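Local coordinates for succinoglycan biosynthesis protein (Bacillus cereus ATCC 14579, PDB 3B55), which binds a calcium ion and belongs to the erythromycin esterase-like family, though its reaction and its part in succinoglycan biosynthesis remain uncertain, at residues T341-N349 with G361-N372; A277-Y288 with I319-L328. The protein carries 1 engineered substitution. One frame throughout, in Å; residues are numbered along the deposited sequence.

Contact 1: T341-N349 with G361-N372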
loop_
_atom_site.group_PDB
_atom_site.type_symbol
_atom_site.label_atom_id
_atom_site.label_comp_id
_atom_site.label_asym_id
_atom_site.label_seq_id
_atom_site.Cartn_x
_atom_site.Cartn_y
_atom_site.Cartn_z
ATOM N N THR A 341 3.191 7.105 -9.311
ATOM C CA THR A 341 2.468 8.228 -9.911
ATOM C C THR A 341 3.219 9.500 -9.573
ATOM O O THR A 341 3.931 9.557 -8.568
ATOM C CB THR A 341 1.014 8.347 -9.382
ATOM O OG1 THR A 341 0.988 8.161 -7.960
ATOM C CG2 THR A 341 0.120 7.313 -10.057
ATOM N N SER A 342 3.082 10.513 -10.422
ATOM C CA SER A 342 3.765 11.771 -10.183
ATOM C C SER A 342 2.865 12.936 -10.572
ATOM O O SER A 342 2.004 12.816 -11.445
ATOM C CB SER A 342 5.077 11.811 -10.963
ATOM O OG SER A 342 5.926 12.835 -10.469
ATOM N N VAL A 343 3.078 14.071 -9.925
ATOM C CA VAL A 343 2.251 15.233 -10.175
ATOM C C VAL A 343 3.050 16.440 -10.640
ATOM O O VAL A 343 4.268 16.366 -10.803
ATOM C CB VAL A 343 1.482 15.596 -8.898
ATOM C CG1 VAL A 343 0.508 14.476 -8.547
ATOM C CG2 VAL A 343 2.464 15.813 -7.754
ATOM N N TYR A 344 2.349 17.552 -10.839
ATOM C CA TYR A 344 2.968 18.792 -11.282
ATOM C C TYR A 344 2.289 20.023 -10.672
ATOM O O TYR A 344 2.874 20.714 -9.841
ATOM C CB TYR A 344 2.937 18.863 -12.811
ATOM C CG TYR A 344 3.558 20.117 -13.379
ATOM C CD1 TYR A 344 4.820 20.543 -12.962
ATOM C CD2 TYR A 344 2.881 20.886 -14.326
ATOM C CE1 TYR A 344 5.391 21.704 -13.469
ATOM C CE2 TYR A 344 3.445 22.050 -14.844
ATOM C CZ TYR A 344 4.699 22.453 -14.413
ATOM O OH TYR A 344 5.258 23.602 -14.922
ATOM N N GLU A 345 1.053 20.294 -11.075
ATOM C CA GLU A 345 0.335 21.445 -10.541
ATOM C C GLU A 345 -0.999 21.029 -9.935
ATOM O O GLU A 345 -1.529 19.955 -10.244
ATOM C CB GLU A 345 0.088 22.489 -11.638
ATOM C CG GLU A 345 1.351 23.055 -12.282
ATOM C CD GLU A 345 1.051 24.086 -13.367
ATOM O OE1 GLU A 345 0.163 23.823 -14.207
ATOM O OE2 GLU A 345 1.711 25.148 -13.385
ATOM N N GLY A 346 -1.535 21.877 -9.058
ATOM C CA GLY A 346 -2.810 21.570 -8.436
ATOM C C GLY A 346 -2.829 21.644 -6.922
ATOM O O GLY A 346 -1.871 22.095 -6.295
ATOM N N GLN A 347 -3.937 21.191 -6.341
ATOM C CA GLN A 347 -4.113 21.188 -4.898
ATOM C C GLN A 347 -4.474 19.795 -4.407
ATOM O O GLN A 347 -5.024 18.985 -5.154
ATOM C CB GLN A 347 -5.200 22.184 -4.498
ATOM C CG GLN A 347 -4.937 23.585 -5.021
ATOM C CD GLN A 347 -5.989 24.578 -4.585
ATOM O OE1 GLN A 347 -5.994 25.037 -3.441
ATOM N NE2 GLN A 347 -6.901 24.906 -5.496
ATOM N N TYR A 348 -4.169 19.524 -3.145
ATOM C CA TYR A 348 -4.441 18.220 -2.565
ATOM C C TYR A 348 -4.734 18.343 -1.081
ATOM O O TYR A 348 -4.447 19.375 -0.469
ATOM C CB TYR A 348 -3.229 17.308 -2.756
ATOM C CG TYR A 348 -1.924 17.922 -2.282
ATOM C CD1 TYR A 348 -1.209 18.807 -3.094
ATOM C CD2 TYR A 348 -1.417 17.644 -1.011
ATOM C CE1 TYR A 348 -0.024 19.399 -2.654
ATOM C CE2 TYR A 348 -0.232 18.230 -0.564
ATOM C CZ TYR A 348 0.452 19.106 -1.388
ATOM O OH TYR A 348 1.597 19.710 -0.944
ATOM N N ASN A 349 -5.316 17.291 -0.509
ATOM C CA ASN A 349 -5.618 17.277 0.912
ATOM C C ASN A 349 -4.356 16.906 1.682
ATOM O O ASN A 349 -3.581 16.034 1.265
ATOM C CB ASN A 349 -6.706 16.254 1.248
ATOM C CG ASN A 349 -8.090 16.711 0.834
ATOM O OD1 ASN A 349 -8.481 17.849 1.084
ATOM N ND2 ASN A 349 -8.843 15.818 0.206
ATOM N N GLY A 361 -3.057 21.777 0.586
ATOM C CA GLY A 361 -1.845 21.528 -0.163
ATOM C C GLY A 361 -1.880 22.167 -1.532
ATOM O O GLY A 361 -2.881 22.082 -2.243
ATOM N N THR A 362 -0.788 22.831 -1.897
ATOM C CA THR A 362 -0.686 23.463 -3.205
ATOM C C THR A 362 0.651 23.055 -3.792
ATOM O O THR A 362 1.693 23.228 -3.161
ATOM C CB THR A 362 -0.730 24.988 -3.108
ATOM O OG1 THR A 362 -1.871 25.384 -2.343
ATOM C CG2 THR A 362 -0.827 25.603 -4.502
ATOM N N LEU A 363 0.625 22.501 -4.994
ATOM C CA LEU A 363 1.860 22.076 -5.638
ATOM C C LEU A 363 2.669 23.264 -6.141
ATOM O O LEU A 363 2.114 24.188 -6.736
ATOM C CB LEU A 363 1.546 21.128 -6.798
ATOM C CG LEU A 363 1.053 19.741 -6.384
ATOM C CD1 LEU A 363 0.639 18.937 -7.608
ATOM C CD2 LEU A 363 2.166 19.034 -5.625
ATOM N N LYS A 364 3.974 23.236 -5.870
ATOM C CA LYS A 364 4.900 24.282 -6.307
ATOM C C LYS A 364 6.101 23.619 -6.974
ATOM O O LYS A 364 7.148 23.444 -6.350
ATOM C CB LYS A 364 5.408 25.122 -5.129
ATOM C CG LYS A 364 4.335 25.786 -4.294
ATOM C CD LYS A 364 4.909 26.915 -3.438
ATOM C CE LYS A 364 5.371 28.106 -4.282
ATOM N NZ LYS A 364 6.690 27.912 -4.948
ATOM N N SER A 365 5.942 23.230 -8.233
ATOM C CA SER A 365 7.026 22.594 -8.968
ATOM C C SER A 365 7.792 23.698 -9.682
ATOM O O SER A 365 7.807 23.780 -10.907
ATOM C CB SER A 365 6.467 21.600 -9.976
ATOM O OG SER A 365 5.570 20.711 -9.342
ATOM N N ASP A 366 8.421 24.547 -8.881
ATOM C CA ASP A 366 9.204 25.688 -9.344
ATOM C C ASP A 366 10.607 25.296 -9.812
ATOM O O ASP A 366 11.150 25.890 -10.741
ATOM C CB ASP A 366 9.331 26.696 -8.198
ATOM C CG ASP A 366 10.015 26.097 -6.965
ATOM O OD1 ASP A 366 9.588 25.016 -6.499
ATOM O OD2 ASP A 366 10.979 26.708 -6.451
ATOM N N ASP A 367 11.191 24.300 -9.153
ATOM C CA ASP A 367 12.536 23.843 -9.474
ATOM C C ASP A 367 12.645 23.104 -10.800
ATOM O O ASP A 367 12.079 22.026 -10.970
ATOM C CB ASP A 367 13.052 22.947 -8.348
ATOM C CG ASP A 367 14.497 22.539 -8.548
ATOM O OD1 ASP A 367 15.109 22.974 -9.551
ATOM O OD2 ASP A 367 15.024 21.787 -7.699
ATOM N N PRO A 368 13.385 23.682 -11.766
ATOM C CA PRO A 368 13.565 23.060 -13.081
ATOM C C PRO A 368 14.430 21.796 -13.095
ATOM O O PRO A 368 14.615 21.188 -14.149
ATOM C CB PRO A 368 14.169 24.190 -13.918
ATOM C CG PRO A 368 14.870 25.029 -12.908
ATOM C CD PRO A 368 13.865 25.074 -11.793
ATOM N N ASN A 369 14.965 21.403 -11.942
ATOM C CA ASN A 369 15.787 20.195 -11.870
ATOM C C ASN A 369 15.005 19.042 -11.268
ATOM O O ASN A 369 15.502 17.918 -11.197
ATOM C CB ASN A 369 17.032 20.417 -11.015
ATOM C CG ASN A 369 17.913 21.510 -11.545
ATOM O OD1 ASN A 369 18.267 21.521 -12.724
ATOM N ND2 ASN A 369 18.282 22.441 -10.674
ATOM N N SER A 370 13.785 19.316 -10.824
ATOM C CA SER A 370 12.978 18.268 -10.227
ATOM C C SER A 370 12.244 17.460 -11.291
ATOM O O SER A 370 11.952 17.963 -12.383
ATOM C CB SER A 370 11.974 18.866 -9.237
ATOM O OG SER A 370 10.931 19.574 -9.882
ATOM N N TYR A 371 11.976 16.199 -10.972
ATOM C CA TYR A 371 11.252 15.310 -11.862
ATOM C C TYR A 371 9.863 15.862 -12.158
ATOM O O TYR A 371 9.337 15.674 -13.256
ATOM C CB TYR A 371 11.124 13.931 -11.219
ATOM C CG TYR A 371 12.426 13.167 -11.154
ATOM C CD1 TYR A 371 13.015 12.664 -12.313
ATOM C CD2 TYR A 371 13.051 12.912 -9.933
ATOM C CE1 TYR A 371 14.179 11.916 -12.258
ATOM C CE2 TYR A 371 14.217 12.176 -9.868
ATOM C CZ TYR A 371 14.775 11.673 -11.032
ATOM O OH TYR A 371 15.905 10.889 -10.964
ATOM N N ASN A 372 9.275 16.538 -11.174
ATOM C CA ASN A 372 7.939 17.127 -11.309
ATOM C C ASN A 372 7.894 18.166 -12.432
ATOM O O ASN A 372 7.049 18.100 -13.331
ATOM C CB ASN A 372 7.534 17.780 -9.986
ATOM C CG ASN A 372 7.374 16.768 -8.868
ATOM O OD1 ASN A 372 6.315 16.165 -8.712
ATOM N ND2 ASN A 372 8.436 16.564 -8.095
HETATM O O HOH W 1 3.457 23.598 -9.396
HETATM O O HOH W 2 6.224 25.031 -12.947
HETATM O O HOH W 3 0.017 24.213 -8.488
HETATM O O HOH W 4 -4.759 24.222 -1.523
#

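Contact 2: A277-Y288 with I319-L328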
loop_
_atom_site.group_PDB
_atom_site.type_symbol
_atom_site.label_atom_id
_atom_site.label_comp_id
_atom_site.label_asym_id
_atom_site.label_seq_id
_atom_site.Cartn_x
_atom_site.Cartn_y
_atom_site.Cartn_z
ATOM N N ALA A 277 15.080 3.887 15.214
ATOM C CA ALA A 277 14.798 3.675 13.799
ATOM C C ALA A 277 14.135 2.323 13.514
ATOM O O ALA A 277 13.461 2.159 12.493
ATOM C CB ALA A 277 16.088 3.822 12.983
ATOM N N ASP A 278 14.314 1.362 14.416
ATOM C CA ASP A 278 13.731 0.033 14.231
ATOM C C ASP A 278 12.204 0.003 14.212
ATOM O O ASP A 278 11.612 -0.959 13.731
ATOM C CB ASP A 278 14.234 -0.936 15.304
ATOM C CG ASP A 278 15.629 -1.466 15.011
ATOM O OD1 ASP A 278 16.062 -2.387 15.732
ATOM O OD2 ASP A 278 16.292 -0.968 14.070
ATOM N N PHE A 279 11.561 1.036 14.744
ATOM C CA PHE A 279 10.101 1.086 14.741
ATOM C C PHE A 279 9.620 1.070 13.290
ATOM O O PHE A 279 8.687 0.344 12.927
ATOM C CB PHE A 279 9.607 2.371 15.416
ATOM C CG PHE A 279 9.577 2.304 16.922
ATOM C CD1 PHE A 279 8.489 1.740 17.585
ATOM C CD2 PHE A 279 10.637 2.806 17.679
ATOM C CE1 PHE A 279 8.454 1.672 18.981
ATOM C CE2 PHE A 279 10.611 2.741 19.074
ATOM C CZ PHE A 279 9.515 2.174 19.724
ATOM N N TYR A 280 10.288 1.876 12.469
ATOM C CA TYR A 280 9.973 2.009 11.054
ATOM C C TYR A 280 10.487 0.849 10.224
ATOM O O TYR A 280 9.843 0.445 9.258
ATOM C CB TYR A 280 10.551 3.321 10.537
ATOM C CG TYR A 280 10.041 4.486 11.329
ATOM C CD1 TYR A 280 8.782 5.020 11.073
ATOM C CD2 TYR A 280 10.781 5.012 12.387
ATOM C CE1 TYR A 280 8.266 6.045 11.846
ATOM C CE2 TYR A 280 10.274 6.042 13.174
ATOM C CZ TYR A 280 9.010 6.554 12.895
ATOM O OH TYR A 280 8.486 7.576 13.653
ATOM N N LEU A 281 11.651 0.324 10.591
ATOM C CA LEU A 281 12.217 -0.803 9.868
ATOM C C LEU A 281 11.239 -1.959 10.016
ATOM O O LEU A 281 10.870 -2.595 9.035
ATOM C CB LEU A 281 13.574 -1.205 10.451
ATOM C CG LEU A 281 14.225 -2.437 9.813
ATOM C CD1 LEU A 281 14.590 -2.129 8.366
ATOM C CD2 LEU A 281 15.460 -2.844 10.602
ATOM N N LYS A 282 10.814 -2.209 11.252
ATOM C CA LYS A 282 9.881 -3.288 11.532
ATOM C C LYS A 282 8.527 -3.005 10.901
ATOM O O LYS A 282 7.838 -3.929 10.478
ATOM C CB LYS A 282 9.700 -3.480 13.042
ATOM C CG LYS A 282 10.940 -3.968 13.782
ATOM C CD LYS A 282 10.579 -4.391 15.201
ATOM C CE LYS A 282 11.799 -4.638 16.074
ATOM N NZ LYS A 282 12.392 -3.367 16.577
ATOM N N HIS A 283 8.142 -1.732 10.836
ATOM C CA HIS A 283 6.852 -1.396 10.253
ATOM C C HIS A 283 6.766 -1.884 8.816
ATOM O O HIS A 283 5.860 -2.636 8.473
ATOM C CB HIS A 283 6.586 0.111 10.275
ATOM C CG HIS A 283 5.252 0.493 9.702
ATOM N ND1 HIS A 283 5.092 1.530 8.806
ATOM C CD2 HIS A 283 4.018 -0.041 9.881
ATOM C CE1 HIS A 283 3.821 1.614 8.453
ATOM N NE2 HIS A 283 3.148 0.672 9.090
ATOM N N ASP A 284 7.713 -1.481 7.975
ATOM C CA ASP A 284 7.653 -1.897 6.579
ATOM C C ASP A 284 8.081 -3.334 6.326
ATOM O O ASP A 284 7.792 -3.885 5.272
ATOM C CB ASP A 284 8.430 -0.925 5.694
ATOM C CG ASP A 284 7.539 0.191 5.146
ATOM O OD1 ASP A 284 6.606 0.612 5.869
ATOM O OD2 ASP A 284 7.757 0.648 3.998
ATOM N N ILE A 285 8.778 -3.939 7.281
ATOM C CA ILE A 285 9.148 -5.331 7.114
ATOM C C ILE A 285 7.802 -6.073 7.179
ATOM O O ILE A 285 7.513 -6.924 6.346
ATOM C CB ILE A 285 10.095 -5.810 8.240
ATOM C CG1 ILE A 285 11.533 -5.431 7.874
ATOM C CG2 ILE A 285 9.946 -7.309 8.462
ATOM C CD1 ILE A 285 12.575 -5.933 8.852
ATOM N N ALA A 286 6.974 -5.706 8.153
ATOM C CA ALA A 286 5.660 -6.315 8.332
ATOM C C ALA A 286 4.756 -6.112 7.108
ATOM O O ALA A 286 4.124 -7.060 6.644
ATOM C CB ALA A 286 4.982 -5.735 9.582
HETATM N N MSE A 287 4.675 -4.884 6.599
HETATM C CA MSE A 287 3.838 -4.611 5.427
HETATM C C MSE A 287 4.304 -5.469 4.258
HETATM O O MSE A 287 3.494 -5.979 3.482
HETATM C CB MSE A 287 3.904 -3.130 5.025
HETATM C CG MSE A 287 3.407 -2.161 6.094
HETATM SE SE MSE A 287 2.387 -0.660 5.367
HETATM C CE MSE A 287 3.842 0.379 4.640
ATOM N N TYR A 288 5.620 -5.611 4.146
ATOM C CA TYR A 288 6.257 -6.411 3.099
ATOM C C TYR A 288 5.819 -7.859 3.238
ATOM O O TYR A 288 5.416 -8.490 2.258
ATOM C CB TYR A 288 7.785 -6.331 3.242
ATOM C CG TYR A 288 8.539 -7.561 2.778
ATOM C CD1 TYR A 288 8.522 -7.955 1.439
ATOM C CD2 TYR A 288 9.291 -8.321 3.676
ATOM C CE1 TYR A 288 9.235 -9.073 1.005
ATOM C CE2 TYR A 288 10.015 -9.443 3.250
ATOM C CZ TYR A 288 9.982 -9.813 1.914
ATOM O OH TYR A 288 10.688 -10.916 1.474
ATOM N N ILE A 319 13.010 8.921 7.718
ATOM C CA ILE A 319 12.429 8.219 8.866
ATOM C C ILE A 319 12.605 6.702 8.761
ATOM O O ILE A 319 12.861 6.037 9.762
ATOM C CB ILE A 319 10.915 8.512 9.055
ATOM C CG1 ILE A 319 10.217 8.686 7.704
ATOM C CG2 ILE A 319 10.741 9.732 9.941
ATOM C CD1 ILE A 319 8.716 8.924 7.814
ATOM N N TYR A 320 12.480 6.159 7.552
ATOM C CA TYR A 320 12.615 4.717 7.334
ATOM C C TYR A 320 14.012 4.265 6.936
ATOM O O TYR A 320 14.664 4.888 6.094
ATOM C CB TYR A 320 11.637 4.261 6.245
ATOM C CG TYR A 320 10.197 4.127 6.689
ATOM C CD1 TYR A 320 9.725 2.938 7.252
ATOM C CD2 TYR A 320 9.308 5.193 6.560
ATOM C CE1 TYR A 320 8.398 2.812 7.672
ATOM C CE2 TYR A 320 7.980 5.081 6.983
ATOM C CZ TYR A 320 7.531 3.887 7.536
ATOM O OH TYR A 320 6.219 3.773 7.945
ATOM N N PRO A 321 14.502 3.182 7.555
ATOM C CA PRO A 321 15.832 2.663 7.230
ATOM C C PRO A 321 15.698 1.920 5.899
ATOM O O PRO A 321 16.606 1.925 5.062
ATOM C CB PRO A 321 16.127 1.715 8.393
ATOM C CG PRO A 321 15.278 2.270 9.517
ATOM C CD PRO A 321 13.999 2.579 8.798
ATOM N N LYS A 322 14.544 1.273 5.738
ATOM C CA LYS A 322 14.191 0.516 4.541
ATOM C C LYS A 322 12.671 0.518 4.427
ATOM O O LYS A 322 11.969 0.575 5.441
ATOM C CB LYS A 322 14.666 -0.933 4.640
ATOM C CG LYS A 322 16.179 -1.115 4.740
ATOM C CD LYS A 322 16.564 -2.592 4.600
ATOM C CE LYS A 322 16.639 -3.031 3.136
ATOM N NZ LYS A 322 15.695 -4.132 2.781
ATOM N N VAL A 323 12.167 0.443 3.199
ATOM C CA VAL A 323 10.730 0.431 2.951
ATOM C C VAL A 323 10.285 -0.876 2.303
ATOM O O VAL A 323 11.087 -1.591 1.705
ATOM C CB VAL A 323 10.310 1.603 2.052
ATOM C CG1 VAL A 323 10.258 2.891 2.871
ATOM C CG2 VAL A 323 11.279 1.742 0.909
ATOM N N ALA A 324 8.995 -1.171 2.420
ATOM C CA ALA A 324 8.413 -2.398 1.887
ATOM C C ALA A 324 8.849 -2.725 0.469
ATOM O O ALA A 324 9.136 -3.880 0.155
ATOM C CB ALA A 324 6.893 -2.319 1.960
ATOM N N GLY A 325 8.888 -1.701 -0.379
ATOM C CA GLY A 325 9.274 -1.869 -1.769
ATOM C C GLY A 325 10.672 -2.409 -1.983
ATOM O O GLY A 325 10.931 -3.054 -2.997
ATOM N N GLN A 326 11.589 -2.143 -1.058
ATOM C CA GLN A 326 12.945 -2.661 -1.213
ATOM C C GLN A 326 12.988 -4.149 -0.881
ATOM O O GLN A 326 13.726 -4.910 -1.511
ATOM C CB GLN A 326 13.919 -1.907 -0.312
ATOM C CG GLN A 326 14.150 -0.475 -0.745
ATOM C CD GLN A 326 14.876 0.321 0.305
ATOM O OE1 GLN A 326 16.092 0.490 0.242
ATOM N NE2 GLN A 326 14.136 0.794 1.298
ATOM N N HIS A 327 12.186 -4.559 0.102
ATOM C CA HIS A 327 12.131 -5.960 0.507
ATOM C C HIS A 327 11.473 -6.740 -0.614
ATOM O O HIS A 327 11.890 -7.841 -0.938
ATOM C CB HIS A 327 11.303 -6.134 1.787
ATOM C CG HIS A 327 11.745 -5.269 2.926
ATOM N ND1 HIS A 327 13.030 -5.291 3.425
ATOM C CD2 HIS A 327 11.056 -4.391 3.693
ATOM C CE1 HIS A 327 13.111 -4.468 4.456
ATOM N NE2 HIS A 327 11.927 -3.910 4.640
ATOM N N LEU A 328 10.426 -6.163 -1.196
ATOM C CA LEU A 328 9.720 -6.818 -2.288
ATOM C C LEU A 328 10.617 -7.010 -3.513
ATOM O O LEU A 328 10.712 -8.115 -4.039
ATOM C CB LEU A 328 8.476 -6.019 -2.669
ATOM C CG LEU A 328 7.327 -6.088 -1.663
ATOM C CD1 LEU A 328 6.293 -5.015 -1.981
ATOM C CD2 LEU A 328 6.710 -7.472 -1.690
HETATM O O HOH W 5 11.405 -2.044 6.443
HETATM O O HOH W 6 13.456 -9.145 1.047
#

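Contact 1: T341-N349 with G361-N372
Backbone bonds pair Y348 with G361: Y348 N gives to G361 O and G361 N to Y348 O, each at 3.0 Å. Two residues back toward the bend, L363 N reaches G346 O at 2.8 Å with an almost straight N-H...O (178°). S365 supplies the side-chain bond, its OG giving to a lone pair of Y344 O at 2.7 Å, in the carbonyl plane. Three waters add to the join: water 1 joins Y344 O to S365 N, water 3 G346 N to L363 O, and water 2 the Y344 hydroxyl to S365 O. The backbone pairs belong to the open end of the antiparallel hairpin 346-351/357-362, which leaves the main mixed sheet where the chain turns a corner at E345; the S365 bond and waters 1 and 2 continue the join past that corner. Y348 with G361 is the hydrogen-bonded pair of the hairpin, Q347 with T362 the non-hydrogen-bonded one. Among the ring contacts, Y348 lies flat across G361, whose CA sits over the ring centre, 3.6 Å from the centroid, in a CH-pi contact; chi1 of 52° folds the ring back over the neighbouring strand. F405 meets the Y348 ring edge-to-face. Apolar contact centres on L363, which crosses V343 at about a right angle: CD1 touches V343 CG2 at 3.6 Å, while CD2 lies 3.7 Å from Y348 CE1.

Contact 2: A277-Y288 with I319-L328
Y320 fits against the first turns of helix 278-288, one face of its ring taking Y280 CB, which comes within 3.4 Å of Y320 CD1. The Y280 ring turns its edge to that same face, a T-shaped pair with planes at 76°. At the rim of Y320 the hydroxyl meets H283 ND1 in plane, a 2.7 Å hydrogen bond whose proton could sit on either atom; H283 swings there with CG anti to the backbone N (chi1 -179°), and D172 holds NE2 on the other side of the imidazole. P321 fills a shallow hollow between A277 and L281, its CG 3.9 Å from A277 CB, and L281 CD1 lies alongside the K322 stem. At the start of helix 324-328, just past the N-cap residue V323, D284 projects across the gap and its OD2 accepts from A324 N at 2.7 Å, on the anti side of the carboxylate. H309 also bonds to OD2, so two bonds grip this buried oxygen. The two helices, here at 51° with axes 8.4 Å apart, each lead into a parallel strand of the central mixed sheet, 301-306 and 336-344, and M287, on helix 278-298, lies beside E113, a calcium ligand. Farther along, A324 CB packs against Y288 CB, and H327 CB presses over the centre of the Y288 ring, 3.3 Å from its centroid. L328 CD2 slips in at that ring's edge. Water 5, in the plane of the H327 imidazole, links NE2 to L281 O and K322 O.

From the N terminus, contact 2 comes first: helix 278-298 runs into strand 301-306 of the central sheet, the chain continues through helix 307-310, and residues 319-328 return to the starting helix, closing a loop of 30 residues. Helix 324-332 then leads into strand 336-344 of the same sheet, whose end opens contact 1. There the chain turns out of the sheet into hairpin 346-351/357-362 and comes back at 361-372, a shorter loop of 11 residues. The loops are in series, neither nesting nor crossing. Contact 2 ties helix 278-298 to the loop 319-323 and the start of helix 324-332; contact 1 ties the hairpin and the start of helix 371-376 to the end of inner strand 336-344.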